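PDB 3CZP: Polyphosphate:AMP phosphotransferase, which transfers phosphate from inorganic polyphosphate to AMP, making ADP with magnesium as cofactor, and accepts GMP less efficiently. Local coordinates for residues V320-I334 with H353-S366. Sequence-based numbering, arbitrary orientation.
Sequences VTDALDPRQYHIVPI and HIPARRQFTIFDRS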
loop_
_atom_site.group_PDB
_atom_site.type_symbol
_atom_site.label_atom_id
_atom_site.label_comp_id
_atom_site.label_asym_id
_atom_site.label_seq_id
_atom_site.Cartn_x
_atom_site.Cartn_y
_atom_site.Cartn_z
ATOM N N VAL A 320 -8.410 -0.405 26.891
ATOM C CA VAL A 320 -9.393 -0.141 25.816
ATOM C C VAL A 320 -9.573 -1.409 24.983
ATOM O O VAL A 320 -10.697 -1.834 24.721
ATOM C CB VAL A 320 -8.918 1.031 24.904
ATOM C CG1 VAL A 320 -9.832 1.214 23.635
ATOM C CG2 VAL A 320 -8.825 2.297 25.741
ATOM N N THR A 321 -8.480 -2.031 24.573
ATOM C CA THR A 321 -8.577 -3.205 23.684
ATOM C C THR A 321 -9.267 -4.356 24.410
ATOM O O THR A 321 -9.974 -5.122 23.772
ATOM C CB THR A 321 -7.178 -3.673 23.059
ATOM O OG1 THR A 321 -6.258 -4.019 24.075
ATOM C CG2 THR A 321 -6.539 -2.584 22.211
ATOM N N ASP A 322 -9.039 -4.460 25.728
ATOM C CA ASP A 322 -9.630 -5.506 26.599
ATOM C C ASP A 322 -11.140 -5.505 26.535
ATOM O O ASP A 322 -11.772 -6.536 26.734
ATOM C CB ASP A 322 -9.195 -5.288 28.057
ATOM C CG ASP A 322 -7.792 -5.866 28.395
ATOM O OD1 ASP A 322 -7.133 -6.524 27.557
ATOM O OD2 ASP A 322 -7.361 -5.682 29.568
ATOM N N ALA A 323 -11.716 -4.329 26.277
ATOM C CA ALA A 323 -13.141 -4.145 26.095
ATOM C C ALA A 323 -13.704 -4.775 24.799
ATOM O O ALA A 323 -14.886 -5.069 24.714
ATOM C CB ALA A 323 -13.474 -2.626 26.124
ATOM N N LEU A 324 -12.867 -4.983 23.789
ATOM C CA LEU A 324 -13.353 -5.389 22.472
ATOM C C LEU A 324 -12.724 -6.664 21.902
ATOM O O LEU A 324 -11.777 -7.215 22.449
ATOM C CB LEU A 324 -13.129 -4.248 21.479
ATOM C CG LEU A 324 -13.563 -2.831 21.835
ATOM C CD1 LEU A 324 -12.768 -1.852 20.986
ATOM C CD2 LEU A 324 -15.060 -2.592 21.732
ATOM N N ASP A 325 -13.273 -7.127 20.788
ATOM C CA ASP A 325 -12.694 -8.238 20.039
ATOM C C ASP A 325 -11.556 -7.655 19.164
ATOM O O ASP A 325 -11.639 -6.516 18.728
ATOM C CB ASP A 325 -13.796 -8.923 19.214
ATOM C CG ASP A 325 -13.297 -10.133 18.444
ATOM O OD1 ASP A 325 -12.486 -9.970 17.503
ATOM O OD2 ASP A 325 -13.743 -11.253 18.754
ATOM N N PRO A 326 -10.456 -8.398 18.968
ATOM C CA PRO A 326 -9.392 -7.813 18.131
ATOM C C PRO A 326 -9.736 -7.544 16.675
ATOM O O PRO A 326 -9.076 -6.770 16.052
ATOM C CB PRO A 326 -8.242 -8.829 18.253
ATOM C CG PRO A 326 -8.562 -9.610 19.411
ATOM C CD PRO A 326 -10.041 -9.691 19.514
ATOM N N ARG A 327 -10.739 -8.195 16.121
ATOM C CA ARG A 327 -11.237 -7.861 14.778
ATOM C C ARG A 327 -11.881 -6.492 14.721
ATOM O O ARG A 327 -12.130 -5.993 13.641
ATOM C CB ARG A 327 -12.238 -8.928 14.289
ATOM C CG ARG A 327 -11.554 -10.280 14.031
ATOM C CD ARG A 327 -12.533 -11.410 13.907
ATOM N NE ARG A 327 -13.077 -11.770 15.211
ATOM C CZ ARG A 327 -13.806 -12.857 15.446
ATOM N NH1 ARG A 327 -14.071 -13.707 14.456
ATOM N NH2 ARG A 327 -14.266 -13.110 16.674
ATOM N N GLN A 328 -12.102 -5.865 15.871
ATOM C CA GLN A 328 -12.749 -4.551 15.922
ATOM C C GLN A 328 -11.806 -3.324 15.904
ATOM O O GLN A 328 -12.279 -2.180 15.864
ATOM C CB GLN A 328 -13.646 -4.500 17.153
ATOM C CG GLN A 328 -14.864 -5.421 17.082
ATOM C CD GLN A 328 -15.699 -5.351 18.369
ATOM O OE1 GLN A 328 -15.289 -5.846 19.425
ATOM N NE2 GLN A 328 -16.874 -4.759 18.277
ATOM N N TYR A 329 -10.494 -3.539 15.981
ATOM C CA TYR A 329 -9.564 -2.452 16.149
ATOM C C TYR A 329 -8.275 -2.783 15.428
ATOM O O TYR A 329 -8.065 -3.929 14.998
ATOM C CB TYR A 329 -9.354 -2.069 17.636
ATOM C CG TYR A 329 -8.800 -3.193 18.481
ATOM C CD1 TYR A 329 -7.468 -3.590 18.343
ATOM C CD2 TYR A 329 -9.603 -3.881 19.403
ATOM C CE1 TYR A 329 -6.949 -4.597 19.081
ATOM C CE2 TYR A 329 -9.071 -4.928 20.162
ATOM C CZ TYR A 329 -7.756 -5.268 20.003
ATOM O OH TYR A 329 -7.194 -6.295 20.690
ATOM N N HIS A 330 -7.457 -1.735 15.249
ATOM C CA HIS A 330 -6.166 -1.801 14.560
ATOM C C HIS A 330 -5.268 -0.840 15.316
ATOM O O HIS A 330 -5.594 0.335 15.395
ATOM C CB HIS A 330 -6.342 -1.367 13.113
ATOM C CG HIS A 330 -5.057 -1.268 12.336
ATOM N ND1 HIS A 330 -4.090 -2.261 12.354
ATOM C CD2 HIS A 330 -4.611 -0.326 11.472
ATOM C CE1 HIS A 330 -3.103 -1.925 11.542
ATOM N NE2 HIS A 330 -3.387 -0.751 10.997
ATOM N N ILE A 331 -4.196 -1.333 15.941
ATOM C CA ILE A 331 -3.285 -0.474 16.665
ATOM C C ILE A 331 -2.048 -0.244 15.808
ATOM O O ILE A 331 -1.467 -1.209 15.283
ATOM C CB ILE A 331 -2.864 -1.088 17.989
ATOM C CG1 ILE A 331 -4.097 -1.489 18.834
ATOM C CG2 ILE A 331 -1.952 -0.136 18.743
ATOM C CD1 ILE A 331 -3.681 -2.226 20.087
ATOM N N VAL A 332 -1.652 1.030 15.675
ATOM C CA VAL A 332 -0.489 1.454 14.889
ATOM C C VAL A 332 0.541 2.101 15.802
ATOM O O VAL A 332 0.354 3.228 16.218
ATOM C CB VAL A 332 -0.857 2.511 13.859
ATOM C CG1 VAL A 332 0.387 2.894 12.968
ATOM C CG2 VAL A 332 -2.063 2.038 13.063
ATOM N N PRO A 333 1.616 1.398 16.115
ATOM C CA PRO A 333 2.680 1.990 16.913
ATOM C C PRO A 333 3.597 2.809 16.009
ATOM O O PRO A 333 4.214 2.282 15.102
ATOM C CB PRO A 333 3.335 0.764 17.548
ATOM C CG PRO A 333 3.127 -0.341 16.562
ATOM C CD PRO A 333 1.863 -0.016 15.826
ATOM N N ILE A 334 3.626 4.119 16.182
ATOM C CA ILE A 334 4.279 4.963 15.178
ATOM C C ILE A 334 5.720 5.042 15.619
ATOM O O ILE A 334 5.944 5.350 16.761
ATOM C CB ILE A 334 3.633 6.362 15.107
ATOM C CG1 ILE A 334 2.244 6.251 14.427
ATOM C CG2 ILE A 334 4.543 7.358 14.448
ATOM C CD1 ILE A 334 2.250 5.780 12.991
ATOM N N HIS A 353 -3.054 4.826 7.270
ATOM C CA HIS A 353 -3.644 4.101 8.367
ATOM C C HIS A 353 -5.013 4.537 8.815
ATOM O O HIS A 353 -5.495 4.022 9.821
ATOM C CB HIS A 353 -2.724 4.197 9.591
ATOM C CG HIS A 353 -1.476 3.429 9.423
ATOM N ND1 HIS A 353 -1.471 2.070 9.248
ATOM C CD2 HIS A 353 -0.186 3.834 9.347
ATOM C CE1 HIS A 353 -0.227 1.661 9.077
ATOM N NE2 HIS A 353 0.574 2.712 9.158
ATOM N N ILE A 354 -5.660 5.450 8.101
ATOM C CA ILE A 354 -6.963 5.966 8.559
ATOM C C ILE A 354 -8.012 4.900 8.410
ATOM O O ILE A 354 -8.050 4.218 7.408
ATOM C CB ILE A 354 -7.327 7.225 7.783
ATOM C CG1 ILE A 354 -6.450 8.391 8.290
ATOM C CG2 ILE A 354 -8.834 7.495 7.787
ATOM C CD1 ILE A 354 -6.759 8.816 9.696
ATOM N N PRO A 355 -8.901 4.754 9.412
ATOM C CA PRO A 355 -9.873 3.659 9.319
ATOM C C PRO A 355 -10.985 3.845 8.290
ATOM O O PRO A 355 -11.422 4.962 8.021
ATOM C CB PRO A 355 -10.414 3.558 10.763
ATOM C CG PRO A 355 -10.229 4.928 11.322
ATOM C CD PRO A 355 -8.988 5.474 10.697
ATOM N N ALA A 356 -11.403 2.753 7.673
ATOM C CA ALA A 356 -12.668 2.727 6.965
ATOM C C ALA A 356 -13.842 2.915 7.957
ATOM O O ALA A 356 -13.686 2.768 9.166
ATOM C CB ALA A 356 -12.815 1.446 6.241
ATOM N N ARG A 357 -15.025 3.150 7.432
ATOM C CA ARG A 357 -16.215 3.211 8.266
ATOM C C ARG A 357 -16.361 1.942 9.103
ATOM O O ARG A 357 -16.121 0.839 8.638
ATOM C CB ARG A 357 -17.471 3.366 7.425
ATOM C CG ARG A 357 -17.610 4.754 6.815
ATOM C CD ARG A 357 -18.696 5.533 7.530
ATOM N NE ARG A 357 -18.844 6.849 6.922
ATOM C CZ ARG A 357 -19.883 7.263 6.200
ATOM N NH1 ARG A 357 -20.960 6.480 5.995
ATOM N NH2 ARG A 357 -19.841 8.504 5.702
ATOM N N ARG A 358 -16.800 2.147 10.338
ATOM C CA ARG A 358 -17.024 1.107 11.323
ATOM C C ARG A 358 -15.752 0.570 11.941
ATOM O O ARG A 358 -15.839 -0.314 12.722
ATOM C CB ARG A 358 -17.845 -0.036 10.748
ATOM C CG ARG A 358 -18.768 -0.641 11.770
ATOM C CD ARG A 358 -19.814 -1.403 11.040
ATOM N NE ARG A 358 -20.409 -2.413 11.900
ATOM C CZ ARG A 358 -20.573 -3.687 11.551
ATOM N NH1 ARG A 358 -20.182 -4.118 10.339
ATOM N NH2 ARG A 358 -21.137 -4.533 12.408
ATOM N N GLN A 359 -14.588 1.130 11.623
ATOM C CA GLN A 359 -13.329 0.640 12.176
ATOM C C GLN A 359 -12.838 1.589 13.272
ATOM O O GLN A 359 -13.326 2.725 13.420
ATOM C CB GLN A 359 -12.225 0.476 11.093
ATOM C CG GLN A 359 -12.529 -0.487 9.949
ATOM C CD GLN A 359 -11.362 -0.639 8.898
ATOM O OE1 GLN A 359 -10.449 0.196 8.795
ATOM N NE2 GLN A 359 -11.395 -1.739 8.152
ATOM N N PHE A 360 -11.843 1.115 14.019
ATOM C CA PHE A 360 -11.287 1.832 15.183
ATOM C C PHE A 360 -9.781 1.713 15.113
ATOM O O PHE A 360 -9.271 0.634 15.129
ATOM C CB PHE A 360 -11.841 1.178 16.467
ATOM C CG PHE A 360 -11.353 1.777 17.789
ATOM C CD1 PHE A 360 -10.630 2.990 17.860
ATOM C CD2 PHE A 360 -11.627 1.104 18.956
ATOM C CE1 PHE A 360 -10.206 3.501 19.081
ATOM C CE2 PHE A 360 -11.193 1.589 20.191
ATOM C CZ PHE A 360 -10.484 2.784 20.264
ATOM N N THR A 361 -9.065 2.811 14.940
ATOM C CA THR A 361 -7.596 2.770 14.826
ATOM C C THR A 361 -7.056 3.529 16.020
ATOM O O THR A 361 -7.523 4.599 16.372
ATOM C CB THR A 361 -7.054 3.391 13.550
ATOM O OG1 THR A 361 -7.608 2.722 12.418
ATOM C CG2 THR A 361 -5.505 3.334 13.521
ATOM N N ILE A 362 -6.090 2.916 16.673
ATOM C CA ILE A 362 -5.415 3.500 17.809
ATOM C C ILE A 362 -3.945 3.794 17.362
ATOM O O ILE A 362 -3.244 2.892 16.826
ATOM C CB ILE A 362 -5.405 2.495 18.949
ATOM C CG1 ILE A 362 -6.831 2.075 19.375
ATOM C CG2 ILE A 362 -4.576 3.045 20.122
ATOM C CD1 ILE A 362 -6.850 1.185 20.657
ATOM N N PHE A 363 -3.504 5.035 17.611
ATOM C CA PHE A 363 -2.213 5.503 17.250
ATOM C C PHE A 363 -1.407 5.641 18.535
ATOM O O PHE A 363 -1.657 6.504 19.374
ATOM C CB PHE A 363 -2.283 6.821 16.486
ATOM C CG PHE A 363 -2.779 6.695 15.077
ATOM C CD1 PHE A 363 -1.913 6.335 14.061
ATOM C CD2 PHE A 363 -4.130 6.889 14.771
ATOM C CE1 PHE A 363 -2.353 6.194 12.749
ATOM C CE2 PHE A 363 -4.594 6.774 13.440
ATOM C CZ PHE A 363 -3.699 6.427 12.438
ATOM N N ASP A 364 -0.459 4.751 18.691
ATOM C CA ASP A 364 0.498 4.863 19.753
ATOM C C ASP A 364 1.653 5.710 19.253
ATOM O O ASP A 364 2.538 5.240 18.539
ATOM C CB ASP A 364 0.943 3.482 20.190
ATOM C CG ASP A 364 1.848 3.514 21.419
ATOM O OD1 ASP A 364 2.131 4.606 21.988
ATOM O OD2 ASP A 364 2.295 2.427 21.817
ATOM N N ARG A 365 1.601 6.985 19.635
ATOM C CA ARG A 365 2.319 8.072 18.965
ATOM C C ARG A 365 1.708 8.295 17.596
ATOM O O ARG A 365 0.948 7.470 17.123
ATOM C CB ARG A 365 3.812 7.820 18.900
ATOM C CG ARG A 365 4.384 7.464 20.234
ATOM C CD ARG A 365 5.817 7.114 20.116
ATOM N NE ARG A 365 6.628 8.318 20.035
ATOM C CZ ARG A 365 7.923 8.376 20.337
ATOM N NH1 ARG A 365 8.561 7.286 20.764
ATOM N NH2 ARG A 365 8.588 9.539 20.232
ATOM N N SER A 366 1.935 9.452 17.013
ATOM C CA SER A 366 1.056 9.891 15.959
ATOM C C SER A 366 1.734 10.954 15.150
ATOM O O SER A 366 2.932 11.155 15.270
ATOM C CB SER A 366 -0.258 10.451 16.582
ATOM O OG SER A 366 -0.017 11.779 17.076
HETATM O O HOH W 1 -11.070 -1.711 13.053
HETATM O O HOH W 2 -14.928 -1.478 15.306
HETATM O O HOH W 3 5.390 3.917 19.012
#
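Val-320, in the last turn of helix 313-321, sets CG1 against the edge of the Phe-360 ring, 3.7 Å from CE2; the contact joins 330-333, the strand outermost within the chain, to its parallel neighbour 360-364 in the five-stranded sheet of the second, P-loop-kinase-like PPK2 domain. Leu-324 CD1 reaches the same ring in its plane, 3.8 Å from CD2. Phe-360 CG lies anti to the backbone N (chi1 179°), which brings the ring against Val-320 and Leu-324. One water bridges Gln-328 O and Arg-358 O; a second, accepting from Phe-360 N, holds Gln-328 O only weakly. Backbone donors then alternate: His-330 N, Ile-362 N, Val-332 N, Asp-364 N, Ile-334 N; Val-332 N to Ile-362 O is short and straight (2.7 Å, 173°). On one face Ile-331 and Ile-362 lie side by side against Ile-317. On the other, Val-332 CG1 sits over the centre of the His-353 ring in a CH-pi contact, while CG2 meets Thr-361 CG2 at 3.7 Å and also the ring's ND1. Opposite Pro-333 in the register, Asp-364 forms a salt bridge with Arg-70 of the second subunit. Ile-334 CG1 packs on Arg-365 O (3.2 Å) and also lies at the Phe-363 ring edge, 4.2 Å from CD1.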